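PDB 6LZJ: DNA mismatch repair protein MutL from Aquifex aeolicus VF5, which binds ATP through a GHKL-type ATPase domain and probably uses its ATPase cycle to coordinate steps of DNA mismatch repair. Local coordinates for residues A30-V35 with V49-T54. Sequence-based numbering, arbitrary orientation.
Sequences AKATKV and VKDNGT. With ACP (phosphomethylphosphonic acid adenylate ester), chain C.
N52 grips the start of strand 34-40 at T33 and K34 with both ends of its amide. Its OD1 accepts from T33 N and K34 N, each at 2.9 Å. The T33 donor is tilted from the N52 carbonyl plane; the K34 donor sits well above it. ND2 donates a hydrogen bond to T33 OG1 at 2.9 Å. CG between the backbone N and carbonyl carbon (chi1 67°) brings the amide across. Replacing N52 by alanine is likely to leave the T33 and K34 amides without this acceptor, T33 OG1 without this donor, and the strand start less fixed. The outer side is looser: the extended K34 chain passes ND2 with CB, CG and CD, then leads away, and K31 is exposed.

The inner side is tight. A32 CB packs on D51 CB at 3.6 Å, and T54 N bonds to A30 O at 3.2 Å. G53 CA lies against A30 O, where a side chain would clash. G53 N closes an Asx turn on D51 OD1. D51 OD2 accepts from N6 of the bound ATP analogue at 2.8 Å, the adenine-recognising aspartate contact of GHKL ATPases. S27 also bonds to OD2. A30 CB rests obliquely above N1 and C2 of the adenine.

K31 ends helix 16-29 in a Schellman motif. Strand 34-40 then pairs antiparallel with strand 46-51. Strands 178-183 and 134-140 flank this hairpin, and helix 16-29 covers V35 and V49.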
# COMPACT_ATOMS: atom_id res chain seq x y z
N ALA A 30 1.02 11.04 -6.23
CA ALA A 30 0.68 11.58 -7.53
C ALA A 30 -0.83 11.73 -7.73
O ALA A 30 -1.29 11.84 -8.88
CB ALA A 30 1.27 10.72 -8.63
N LYS A 31 -1.62 11.61 -6.66
CA LYS A 31 -3.06 11.87 -6.65
C LYS A 31 -3.83 10.85 -7.47
O LYS A 31 -4.88 11.16 -8.04
CB LYS A 31 -3.36 13.29 -7.14
CG LYS A 31 -2.81 14.37 -6.24
CD LYS A 31 -2.95 15.74 -6.91
CE LYS A 31 -4.35 16.30 -6.74
NZ LYS A 31 -4.62 16.69 -5.32
N ALA A 32 -3.30 9.64 -7.54
CA ALA A 32 -4.04 8.56 -8.17
C ALA A 32 -5.35 8.31 -7.43
O ALA A 32 -5.41 8.42 -6.20
CB ALA A 32 -3.17 7.30 -8.22
N THR A 33 -6.42 8.08 -8.19
CA THR A 33 -7.68 7.59 -7.62
C THR A 33 -7.89 6.11 -7.89
O THR A 33 -8.87 5.51 -7.40
CB THR A 33 -8.87 8.37 -8.16
OG1 THR A 33 -8.91 8.30 -9.58
CG2 THR A 33 -8.77 9.82 -7.74
N LYS A 34 -7.02 5.50 -8.66
CA LYS A 34 -7.10 4.08 -8.92
C LYS A 34 -5.67 3.58 -8.96
O LYS A 34 -4.85 4.11 -9.72
CB LYS A 34 -7.82 3.82 -10.25
CG LYS A 34 -9.31 4.20 -10.25
CD LYS A 34 -9.92 3.92 -11.63
CE LYS A 34 -11.43 4.19 -11.68
NZ LYS A 34 -12.06 3.53 -12.85
N VAL A 35 -5.40 2.55 -8.17
CA VAL A 35 -4.09 1.93 -8.03
C VAL A 35 -4.28 0.44 -8.26
O VAL A 35 -5.07 -0.20 -7.56
CB VAL A 35 -3.49 2.17 -6.63
CG1 VAL A 35 -2.16 1.42 -6.48
CG2 VAL A 35 -3.22 3.66 -6.40
N VAL A 49 2.91 -1.98 -10.60
CA VAL A 49 1.99 -1.01 -10.03
C VAL A 49 1.59 0.03 -11.06
O VAL A 49 2.45 0.72 -11.63
CB VAL A 49 2.59 -0.33 -8.79
CG1 VAL A 49 1.63 0.81 -8.29
CG2 VAL A 49 2.81 -1.37 -7.74
N LYS A 50 0.28 0.17 -11.25
CA LYS A 50 -0.28 1.03 -12.28
C LYS A 50 -1.22 2.00 -11.62
O LYS A 50 -2.06 1.63 -10.78
CB LYS A 50 -1.04 0.24 -13.33
CG LYS A 50 -1.75 1.07 -14.39
CD LYS A 50 -2.59 0.07 -15.18
CE LYS A 50 -3.21 0.61 -16.49
NZ LYS A 50 -4.44 1.38 -16.17
N ASP A 51 -1.11 3.24 -12.02
CA ASP A 51 -1.97 4.24 -11.44
C ASP A 51 -2.46 5.18 -12.51
O ASP A 51 -1.93 5.27 -13.64
CB ASP A 51 -1.25 5.02 -10.27
CG ASP A 51 -0.12 5.90 -10.74
OD1 ASP A 51 -0.39 6.80 -11.57
OD2 ASP A 51 1.01 5.71 -10.28
N ASN A 52 -3.51 5.91 -12.14
CA ASN A 52 -4.10 6.94 -12.98
C ASN A 52 -3.78 8.35 -12.50
O ASN A 52 -4.61 9.25 -12.68
CB ASN A 52 -5.61 6.73 -13.13
CG ASN A 52 -6.35 6.92 -11.85
OD1 ASN A 52 -5.74 6.98 -10.79
ND2 ASN A 52 -7.67 7.04 -11.94
N GLY A 53 -2.70 8.55 -11.74
CA GLY A 53 -2.31 9.89 -11.34
C GLY A 53 -1.75 10.75 -12.47
O GLY A 53 -1.81 10.37 -13.64
N THR A 54 -1.16 11.89 -12.11
CA THR A 54 -0.83 12.92 -13.09
C THR A 54 0.34 12.56 -14.00
O THR A 54 0.61 13.30 -14.95
CB THR A 54 -0.53 14.24 -12.38
OG1 THR A 54 0.33 14.00 -11.26
CG2 THR A 54 -1.83 14.85 -11.89
PG ACP C . 10.66 9.01 -1.12
O1G ACP C . 10.01 7.97 -1.96
O2G ACP C . 12.13 8.50 -0.68
O3G ACP C . 9.76 9.46 0.15
PB ACP C . 10.29 10.32 -3.74
O1B ACP C . 8.89 9.88 -3.78
O2B ACP C . 10.37 11.86 -4.20
C3B ACP C . 10.93 10.50 -2.07
PA ACP C . 11.00 8.30 -5.59
O1A ACP C . 10.01 7.42 -4.85
O2A ACP C . 12.31 7.68 -5.98
O3A ACP C . 11.37 9.55 -4.62
O5' ACP C . 10.24 8.99 -6.82
C5' ACP C . 11.00 10.03 -7.43
C4' ACP C . 10.06 10.98 -8.14
O4' ACP C . 9.42 10.29 -9.21
C3' ACP C . 8.91 11.49 -7.30
O3' ACP C . 9.29 12.65 -6.54
C2' ACP C . 7.87 11.83 -8.33
O2' ACP C . 8.18 13.15 -8.85
C1' ACP C . 8.16 10.86 -9.47
N9 ACP C . 7.21 9.72 -9.43
C8 ACP C . 7.55 8.47 -9.09
N7 ACP C . 6.49 7.65 -9.20
C5 ACP C . 5.47 8.40 -9.65
C6 ACP C . 4.07 8.15 -10.02
N6 ACP C . 3.54 6.89 -9.87
N1 ACP C . 3.35 9.19 -10.44
C2 ACP C . 3.88 10.42 -10.59
N3 ACP C . 5.13 10.75 -10.27
C4 ACP C . 5.97 9.76 -9.82